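PDB 3MZK: COPII coat assembly protein SEC16 from Saccharomyces cerevisiae, which helps initiate assembly of the COPII coat on the endoplasmic reticulum, where transport vesicles form and cargo is selected, and also takes part in autophagy. Local coordinates for residues M327-E340 and F352-L365. Numbering follows the deposited sequence.
Sequences MNTFESILWDEIYE and FSSILPQKIYHASL
With CG anti to the backbone N (chi1 -169°) and an extended chain beyond it, Q358 carries its amide across to helix 330-340, while I333, whose CG2 is likewise anti to its own N, turns that methyl onto H362. The segments lie on two successive helices of the helical Sec23-binding domain in the mostly helical Sec16 fragment, packed as an oblique, roughly antiparallel pair; their axes approach to 10.2 Å and run at 127°. I333 is a knob in a hole formed by Q358, Y361, H362 and L365. Its CG2 lies 3.6 Å from the centroid of the H362 ring, over the face, a CH-pi contact, and its CD1 meets L365 CD1. Q358 NE2 donates to the anti lone pair of D336 OD2 at 2.8 Å, nearly in the amide plane; D336 OD1 is hydrogen-bonded to I324 N. Y361 OH donates to N328 O at 2.8 Å, in the carbonyl plane and on a lone pair. At the opposite end of the interface, E340 OE1 receives K359 NZ on its syn lone pair in a 2.8 Å salt bridge, while OE2 accepts F352 N. Replacing E340 with an alanine would probably leave the K359 ammonium without this carboxylate and F352 N without its acceptor. One water closes this corner, donating to E340 OE2 and F352 O and accepting from K359 NZ at 2.9 Å.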
ATOM      1  N   MET B 327     -22.598  26.016  18.911  1.00 31.44           N
ATOM      2  CA  MET B 327     -21.476  26.909  19.168  1.00 41.67           C
ATOM      3  C   MET B 327     -21.679  27.903  20.322  1.00 38.67           C
ATOM      4  O   MET B 327     -20.706  28.351  20.927  1.00 41.97           O
ATOM      5  CB  MET B 327     -21.083  27.631  17.880  1.00 40.30           C
ATOM      6  CG  MET B 327     -19.816  28.446  17.989  1.00 59.07           C
ATOM      7  SD  MET B 327     -18.937  28.534  16.423  1.00 66.60           S
ATOM      8  CE  MET B 327     -20.288  28.371  15.263  1.00137.46           C
ATOM      9  N   ASN B 328     -22.931  28.225  20.647  1.00 32.14           N
ATOM     10  CA  ASN B 328     -23.214  29.189  21.715  1.00 42.58           C
ATOM     11  C   ASN B 328     -23.157  28.612  23.132  1.00 47.90           C
ATOM     12  O   ASN B 328     -22.971  29.344  24.109  1.00 46.34           O
ATOM     13  CB  ASN B 328     -24.564  29.870  21.484  1.00 45.73           C
ATOM     14  CG  ASN B 328     -24.431  31.186  20.741  1.00 53.26           C
ATOM     15  OD1 ASN B 328     -23.455  31.917  20.926  1.00 55.60           O
ATOM     16  ND2 ASN B 328     -25.410  31.496  19.897  1.00 45.05           N
ATOM     17  N   THR B 329     -23.319  27.300  23.243  1.00 37.29           N
ATOM     18  CA  THR B 329     -23.346  26.646  24.545  1.00 39.56           C
ATOM     19  C   THR B 329     -21.979  26.710  25.234  1.00 44.99           C
ATOM     20  O   THR B 329     -20.939  26.657  24.573  1.00 43.34           O
ATOM     21  CB  THR B 329     -23.809  25.183  24.415  1.00 40.67           C
ATOM     22  OG1 THR B 329     -22.794  24.406  23.765  1.00 56.09           O
ATOM     23  CG2 THR B 329     -25.105  25.101  23.605  1.00 34.82           C
ATOM     24  N   PHE B 330     -21.983  26.826  26.561  1.00 49.13           N
ATOM     25  CA  PHE B 330     -20.738  26.835  27.323  1.00 46.18           C
ATOM     26  C   PHE B 330     -19.953  25.536  27.110  1.00 55.71           C
ATOM     27  O   PHE B 330     -18.729  25.567  26.945  1.00 54.55           O
ATOM     28  CB  PHE B 330     -20.998  27.072  28.810  1.00 43.61           C
ATOM     29  CG  PHE B 330     -21.611  28.401  29.114  1.00 46.71           C
ATOM     30  CD1 PHE B 330     -21.733  29.365  28.128  1.00 67.15           C
ATOM     31  CD2 PHE B 330     -22.065  28.694  30.391  1.00 57.26           C
ATOM     32  CE1 PHE B 330     -22.306  30.601  28.409  1.00 58.35           C
ATOM     33  CE2 PHE B 330     -22.637  29.929  30.681  1.00 55.32           C
ATOM     34  CZ  PHE B 330     -22.756  30.880  29.685  1.00 53.23           C
ATOM     35  N   GLU B 331     -20.658  24.405  27.107  1.00 45.43           N
ATOM     36  CA  GLU B 331     -20.025  23.116  26.832  1.00 45.25           C
ATOM     37  C   GLU B 331     -19.229  23.182  25.534  1.00 46.63           C
ATOM     38  O   GLU B 331     -18.062  22.781  25.485  1.00 42.79           O
ATOM     39  CB  GLU B 331     -21.060  21.989  26.753  1.00 41.38           C
ATOM     40  CG  GLU B 331     -21.802  21.712  28.050  1.00 62.28           C
ATOM     41  CD  GLU B 331     -22.717  22.855  28.459  1.00 84.43           C
ATOM     42  OE1 GLU B 331     -23.320  23.486  27.561  1.00 59.72           O
ATOM     43  OE2 GLU B 331     -22.826  23.122  29.679  1.00106.34           O
ATOM     44  N   SER B 332     -19.867  23.699  24.488  1.00 34.17           N
ATOM     45  CA  SER B 332     -19.228  23.834  23.182  1.00 41.69           C
ATOM     46  C   SER B 332     -17.960  24.679  23.245  1.00 47.75           C
ATOM     47  O   SER B 332     -16.947  24.332  22.642  1.00 51.10           O
ATOM     48  CB  SER B 332     -20.198  24.433  22.165  1.00 47.42           C
ATOM     49  OG  SER B 332     -19.588  24.550  20.893  1.00 55.28           O
ATOM     50  N   ILE B 333     -18.014  25.791  23.969  1.00 39.02           N
ATOM     51  CA  ILE B 333     -16.841  26.646  24.098  1.00 45.94           C
ATOM     52  C   ILE B 333     -15.668  25.861  24.664  1.00 50.19           C
ATOM     53  O   ILE B 333     -14.567  25.884  24.115  1.00 49.33           O
ATOM     54  CB  ILE B 333     -17.112  27.844  25.017  1.00 46.24           C
ATOM     55  CG1 ILE B 333     -18.207  28.727  24.428  1.00 49.94           C
ATOM     56  CG2 ILE B 333     -15.840  28.655  25.234  1.00 34.54           C
ATOM     57  CD1 ILE B 333     -18.567  29.896  25.317  1.00 58.95           C
ATOM     58  N   LEU B 334     -15.918  25.165  25.768  1.00 49.48           N
ATOM     59  CA  LEU B 334     -14.879  24.431  26.474  1.00 47.98           C
ATOM     60  C   LEU B 334     -14.454  23.173  25.714  1.00 54.25           C
ATOM     61  O   LEU B 334     -13.263  22.937  25.503  1.00 62.23           O
ATOM     62  CB  LEU B 334     -15.349  24.082  27.890  1.00 44.54           C
ATOM     63  CG  LEU B 334     -15.772  25.274  28.755  1.00 45.88           C
ATOM     64  CD1 LEU B 334     -16.316  24.819  30.091  1.00 46.15           C
ATOM     65  CD2 LEU B 334     -14.619  26.244  28.962  1.00 48.74           C
ATOM     66  N   TRP B 335     -15.427  22.369  25.301  1.00 38.37           N
ATOM     67  CA  TRP B 335     -15.127  21.190  24.503  1.00 42.94           C
ATOM     68  C   TRP B 335     -14.263  21.562  23.306  1.00 52.85           C
ATOM     69  O   TRP B 335     -13.217  20.953  23.079  1.00 56.67           O
ATOM     70  CB  TRP B 335     -16.405  20.512  24.025  1.00 36.34           C
ATOM     71  CG  TRP B 335     -17.145  19.834  25.116  1.00 43.77           C
ATOM     72  CD1 TRP B 335     -16.651  19.456  26.328  1.00 41.24           C
ATOM     73  CD2 TRP B 335     -18.525  19.457  25.108  1.00 51.26           C
ATOM     74  NE1 TRP B 335     -17.637  18.858  27.075  1.00 43.45           N
ATOM     75  CE2 TRP B 335     -18.799  18.848  26.348  1.00 46.11           C
ATOM     76  CE3 TRP B 335     -19.558  19.577  24.170  1.00 49.56           C
ATOM     77  CZ2 TRP B 335     -20.060  18.355  26.675  1.00 44.61           C
ATOM     78  CZ3 TRP B 335     -20.810  19.086  24.496  1.00 42.09           C
ATOM     79  CH2 TRP B 335     -21.050  18.483  25.737  1.00 47.89           C
ATOM     80  N   ASP B 336     -14.692  22.567  22.548  1.00 40.15           N
ATOM     81  CA  ASP B 336     -13.944  22.982  21.370  1.00 42.01           C
ATOM     82  C   ASP B 336     -12.501  23.350  21.688  1.00 57.14           C
ATOM     83  O   ASP B 336     -11.588  22.975  20.951  1.00 65.99           O
ATOM     84  CB  ASP B 336     -14.645  24.124  20.642  1.00 45.03           C
ATOM     85  CG  ASP B 336     -15.834  23.649  19.833  1.00 59.36           C
ATOM     86  OD1 ASP B 336     -15.894  22.436  19.544  1.00 48.50           O
ATOM     87  OD2 ASP B 336     -16.702  24.482  19.486  1.00 57.50           O
ATOM     88  N   GLU B 337     -12.281  24.066  22.785  1.00 51.86           N
ATOM     89  CA  GLU B 337     -10.917  24.458  23.135  1.00 58.43           C
ATOM     90  C   GLU B 337     -10.080  23.277  23.626  1.00 52.11           C
ATOM     91  O   GLU B 337      -8.889  23.184  23.331  1.00 53.26           O
ATOM     92  CB  GLU B 337     -10.896  25.593  24.157  1.00 54.10           C
ATOM     93  CG  GLU B 337      -9.489  26.067  24.465  1.00 63.98           C
ATOM     94  CD  GLU B 337      -9.458  27.395  25.185  1.00 70.25           C
ATOM     95  OE1 GLU B 337     -10.531  28.013  25.349  1.00 61.93           O
ATOM     96  OE2 GLU B 337      -8.352  27.822  25.582  1.00 73.82           O
ATOM     97  N   ILE B 338     -10.710  22.378  24.373  1.00 49.09           N
ATOM     98  CA  ILE B 338     -10.049  21.155  24.818  1.00 54.35           C
ATOM     99  C   ILE B 338      -9.673  20.267  23.631  1.00 58.92           C
ATOM    100  O   ILE B 338      -8.548  19.758  23.547  1.00 57.74           O
ATOM    101  CB  ILE B 338     -10.939  20.368  25.793  1.00 52.87           C
ATOM    102  CG1 ILE B 338     -11.085  21.147  27.104  1.00 48.56           C
ATOM    103  CG2 ILE B 338     -10.366  18.972  26.036  1.00 43.74           C
ATOM    104  CD1 ILE B 338     -12.039  20.527  28.102  1.00 41.37           C
ATOM    105  N   TYR B 339     -10.617  20.091  22.712  1.00 52.49           N
ATOM    106  CA  TYR B 339     -10.379  19.323  21.498  1.00 47.73           C
ATOM    107  C   TYR B 339      -9.214  19.927  20.723  1.00 53.52           C
ATOM    108  O   TYR B 339      -8.415  19.205  20.130  1.00 61.43           O
ATOM    109  CB  TYR B 339     -11.644  19.299  20.640  1.00 50.37           C
ATOM    110  CG  TYR B 339     -11.614  18.334  19.480  1.00 51.44           C
ATOM    111  CD1 TYR B 339     -11.336  16.984  19.679  1.00 56.18           C
ATOM    112  CD2 TYR B 339     -11.897  18.763  18.186  1.00 42.55           C
ATOM    113  CE1 TYR B 339     -11.317  16.087  18.616  1.00 35.69           C
ATOM    114  CE2 TYR B 339     -11.883  17.876  17.116  1.00 46.62           C
ATOM    115  CZ  TYR B 339     -11.593  16.539  17.340  1.00 48.22           C
ATOM    116  OH  TYR B 339     -11.575  15.654  16.287  1.00 53.43           O
ATOM    117  N   GLU B 340      -9.107  21.251  20.740  1.00 53.49           N
ATOM    118  CA  GLU B 340      -8.003  21.922  20.061  1.00 60.36           C
ATOM    119  C   GLU B 340      -6.682  21.624  20.756  1.00 72.51           C
ATOM    120  O   GLU B 340      -5.679  21.317  20.107  1.00 78.60           O
ATOM    121  CB  GLU B 340      -8.232  23.430  20.018  1.00 58.44           C
ATOM    122  CG  GLU B 340      -7.153  24.196  19.278  1.00 49.26           C
ATOM    123  CD  GLU B 340      -7.332  25.696  19.389  1.00 70.90           C
ATOM    124  OE1 GLU B 340      -7.556  26.181  20.518  1.00 73.15           O
ATOM    125  OE2 GLU B 340      -7.258  26.390  18.351  1.00 75.79           O
ATOM    126  N   PHE B 352      -7.308  25.606  15.154  1.00 52.84           N
ATOM    127  CA  PHE B 352      -8.519  25.773  14.351  1.00 53.18           C
ATOM    128  C   PHE B 352      -8.934  27.244  14.250  1.00 61.25           C
ATOM    129  O   PHE B 352      -9.458  27.821  15.203  1.00 67.64           O
ATOM    130  CB  PHE B 352      -9.685  24.962  14.927  1.00 57.55           C
ATOM    131  CG  PHE B 352      -9.385  23.507  15.123  1.00 54.89           C
ATOM    132  CD1 PHE B 352      -9.144  22.682  14.039  1.00 54.47           C
ATOM    133  CD2 PHE B 352      -9.367  22.954  16.396  1.00 63.93           C
ATOM    134  CE1 PHE B 352      -8.867  21.329  14.220  1.00 62.45           C
ATOM    135  CE2 PHE B 352      -9.096  21.605  16.585  1.00 64.23           C
ATOM    136  CZ  PHE B 352      -8.845  20.792  15.492  1.00 52.93           C
ATOM    137  N   SER B 353      -8.699  27.844  13.091  1.00 58.50           N
ATOM    138  CA  SER B 353      -9.142  29.205  12.833  1.00 64.83           C
ATOM    139  C   SER B 353     -10.650  29.332  13.014  1.00 66.84           C
ATOM    140  O   SER B 353     -11.143  30.350  13.501  1.00 71.22           O
ATOM    141  CB  SER B 353      -8.763  29.618  11.414  1.00 65.78           C
ATOM    142  OG  SER B 353      -7.361  29.590  11.244  1.00101.61           O
ATOM    143  N   SER B 354     -11.380  28.295  12.621  1.00 46.49           N
ATOM    144  CA  SER B 354     -12.836  28.358  12.609  1.00 54.34           C
ATOM    145  C   SER B 354     -13.438  28.644  13.985  1.00 56.72           C
ATOM    146  O   SER B 354     -14.589  29.064  14.080  1.00 60.19           O
ATOM    147  CB  SER B 354     -13.430  27.071  12.033  1.00 61.47           C
ATOM    148  OG  SER B 354     -13.120  25.963  12.855  1.00 78.71           O
ATOM    149  N   ILE B 355     -12.666  28.421  15.045  1.00 40.16           N
ATOM    150  CA  ILE B 355     -13.184  28.614  16.394  1.00 46.74           C
ATOM    151  C   ILE B 355     -12.664  29.875  17.090  1.00 55.92           C
ATOM    152  O   ILE B 355     -13.038  30.156  18.229  1.00 66.75           O
ATOM    153  CB  ILE B 355     -12.932  27.389  17.307  1.00 41.38           C
ATOM    154  CG1 ILE B 355     -11.463  27.311  17.718  1.00 42.52           C
ATOM    155  CG2 ILE B 355     -13.391  26.114  16.631  1.00 57.12           C
ATOM    156  CD1 ILE B 355     -11.229  26.465  18.937  1.00 38.52           C
ATOM    157  N   LEU B 356     -11.807  30.633  16.415  1.00 46.33           N
ATOM    158  CA  LEU B 356     -11.326  31.896  16.975  1.00 46.24           C
ATOM    159  C   LEU B 356     -12.475  32.826  17.375  1.00 52.11           C
ATOM    160  O   LEU B 356     -12.460  33.407  18.461  1.00 52.19           O
ATOM    161  CB  LEU B 356     -10.367  32.597  16.013  1.00 45.25           C
ATOM    162  CG  LEU B 356      -8.942  32.039  16.022  1.00 52.05           C
ATOM    163  CD1 LEU B 356      -8.165  32.455  14.781  1.00 47.38           C
ATOM    164  CD2 LEU B 356      -8.223  32.475  17.288  1.00 47.08           C
ATOM    165  N   PRO B 357     -13.479  32.976  16.498  1.00 49.69           N
ATOM    166  CA  PRO B 357     -14.651  33.758  16.891  1.00 47.76           C
ATOM    167  C   PRO B 357     -15.234  33.268  18.209  1.00 54.14           C
ATOM    168  O   PRO B 357     -15.585  34.085  19.055  1.00 56.03           O
ATOM    169  CB  PRO B 357     -15.628  33.497  15.750  1.00 39.21           C
ATOM    170  CG  PRO B 357     -14.749  33.290  14.581  1.00 32.43           C
ATOM    171  CD  PRO B 357     -13.563  32.544  15.094  1.00 36.03           C
ATOM    172  N   GLN B 358     -15.321  31.953  18.387  1.00 56.32           N
ATOM    173  CA  GLN B 358     -15.906  31.394  19.600  1.00 43.02           C
ATOM    174  C   GLN B 358     -15.069  31.750  20.819  1.00 51.18           C
ATOM    175  O   GLN B 358     -15.610  31.963  21.897  1.00 56.18           O
ATOM    176  CB  GLN B 358     -16.064  29.878  19.490  1.00 33.22           C
ATOM    177  CG  GLN B 358     -16.911  29.262  20.592  1.00 34.81           C
ATOM    178  CD  GLN B 358     -17.023  27.746  20.469  1.00 45.21           C
ATOM    179  OE1 GLN B 358     -18.116  27.182  20.545  1.00 45.14           O
ATOM    180  NE2 GLN B 358     -15.886  27.082  20.288  1.00 33.20           N
ATOM    181  N   LYS B 359     -13.751  31.818  20.646  1.00 45.36           N
ATOM    182  CA  LYS B 359     -12.854  32.191  21.738  1.00 43.68           C
ATOM    183  C   LYS B 359     -13.068  33.639  22.181  1.00 51.46           C
ATOM    184  O   LYS B 359     -13.056  33.940  23.377  1.00 39.71           O
ATOM    185  CB  LYS B 359     -11.395  31.985  21.337  1.00 42.49           C
ATOM    186  CG  LYS B 359     -10.998  30.536  21.158  1.00 54.54           C
ATOM    187  CD  LYS B 359      -9.497  30.411  20.992  1.00 53.21           C
ATOM    188  CE  LYS B 359      -9.086  28.992  20.673  1.00 60.36           C
ATOM    189  NZ  LYS B 359      -7.635  28.930  20.350  1.00 78.57           N
ATOM    190  N   ILE B 360     -13.252  34.531  21.210  1.00 46.70           N
ATOM    191  CA  ILE B 360     -13.513  35.935  21.502  1.00 33.72           C
ATOM    192  C   ILE B 360     -14.852  36.057  22.213  1.00 44.31           C
ATOM    193  O   ILE B 360     -14.998  36.804  23.181  1.00 54.57           O
ATOM    194  CB  ILE B 360     -13.529  36.783  20.219  1.00 43.19           C
ATOM    195  CG1 ILE B 360     -12.191  36.669  19.486  1.00 42.82           C
ATOM    196  CG2 ILE B 360     -13.837  38.242  20.536  1.00 44.10           C
ATOM    197  CD1 ILE B 360     -12.143  37.466  18.205  1.00 43.06           C
ATOM    198  N   TYR B 361     -15.828  35.307  21.721  1.00 41.92           N
ATOM    199  CA  TYR B 361     -17.143  35.241  22.339  1.00 44.27           C
ATOM    200  C   TYR B 361     -17.029  34.720  23.768  1.00 53.37           C
ATOM    201  O   TYR B 361     -17.788  35.123  24.652  1.00 49.14           O
ATOM    202  CB  TYR B 361     -18.044  34.344  21.494  1.00 36.77           C
ATOM    203  CG  TYR B 361     -19.240  33.764  22.200  1.00 34.49           C
ATOM    204  CD1 TYR B 361     -20.250  34.577  22.686  1.00 32.14           C
ATOM    205  CD2 TYR B 361     -19.374  32.391  22.347  1.00 41.03           C
ATOM    206  CE1 TYR B 361     -21.355  34.035  23.314  1.00 44.65           C
ATOM    207  CE2 TYR B 361     -20.470  31.843  22.974  1.00 34.51           C
ATOM    208  CZ  TYR B 361     -21.455  32.665  23.452  1.00 37.80           C
ATOM    209  OH  TYR B 361     -22.542  32.108  24.069  1.00 44.58           O
ATOM    210  N   HIS B 362     -16.069  33.824  23.981  1.00 50.67           N
ATOM    211  CA  HIS B 362     -15.781  33.287  25.304  1.00 49.50           C
ATOM    212  C   HIS B 362     -15.320  34.427  26.207  1.00 49.00           C
ATOM    213  O   HIS B 362     -15.867  34.635  27.286  1.00 56.07           O
ATOM    214  CB  HIS B 362     -14.709  32.194  25.199  1.00 52.80           C
ATOM    215  CG  HIS B 362     -14.386  31.515  26.495  1.00 63.53           C
ATOM    216  ND1 HIS B 362     -13.344  30.623  26.626  1.00 57.99           N
ATOM    217  CD2 HIS B 362     -14.967  31.597  27.718  1.00 67.28           C
ATOM    218  CE1 HIS B 362     -13.292  30.187  27.873  1.00 47.39           C
ATOM    219  NE2 HIS B 362     -14.264  30.762  28.556  1.00 53.88           N
ATOM    220  N   ALA B 363     -14.319  35.174  25.748  1.00 45.62           N
ATOM    221  CA  ALA B 363     -13.821  36.337  26.483  1.00 48.85           C
ATOM    222  C   ALA B 363     -14.932  37.335  26.786  1.00 46.34           C
ATOM    223  O   ALA B 363     -14.968  37.929  27.857  1.00 60.20           O
ATOM    224  CB  ALA B 363     -12.701  37.015  25.713  1.00 47.38           C
ATOM    225  N   SER B 364     -15.833  37.520  25.832  1.00 45.69           N
ATOM    226  CA  SER B 364     -16.980  38.400  26.022  1.00 41.30           C
ATOM    227  C   SER B 364     -17.856  37.898  27.164  1.00 49.00           C
ATOM    228  O   SER B 364     -18.350  38.686  27.970  1.00 55.71           O
ATOM    229  CB  SER B 364     -17.795  38.490  24.732  1.00 40.02           C
ATOM    230  OG  SER B 364     -18.773  39.508  24.806  1.00 54.76           O
ATOM    231  N   LEU B 365     -18.043  36.582  27.233  1.00 44.97           N
ATOM    232  CA  LEU B 365     -18.858  35.979  28.283  1.00 43.61           C
ATOM    233  C   LEU B 365     -18.248  36.156  29.668  1.00 54.35           C
ATOM    234  O   LEU B 365     -18.964  36.254  30.666  1.00 60.84           O
ATOM    235  CB  LEU B 365     -19.092  34.500  28.002  1.00 37.45           C
ATOM    236  CG  LEU B 365     -20.205  34.223  26.994  1.00 45.31           C
ATOM    237  CD1 LEU B 365     -20.213  32.760  26.606  1.00 51.44           C
ATOM    238  CD2 LEU B 365     -21.548  34.634  27.562  1.00 30.99           C
TER
HETATM  239  O   HOH W   1     -13.974  27.817  21.781  1.00 48.11           O
HETATM  240  O   HOH W   2     -12.573  28.825  23.975  1.00 54.95           O
HETATM  241  O   HOH W   3      -8.194  28.920  17.543  1.00 60.54           O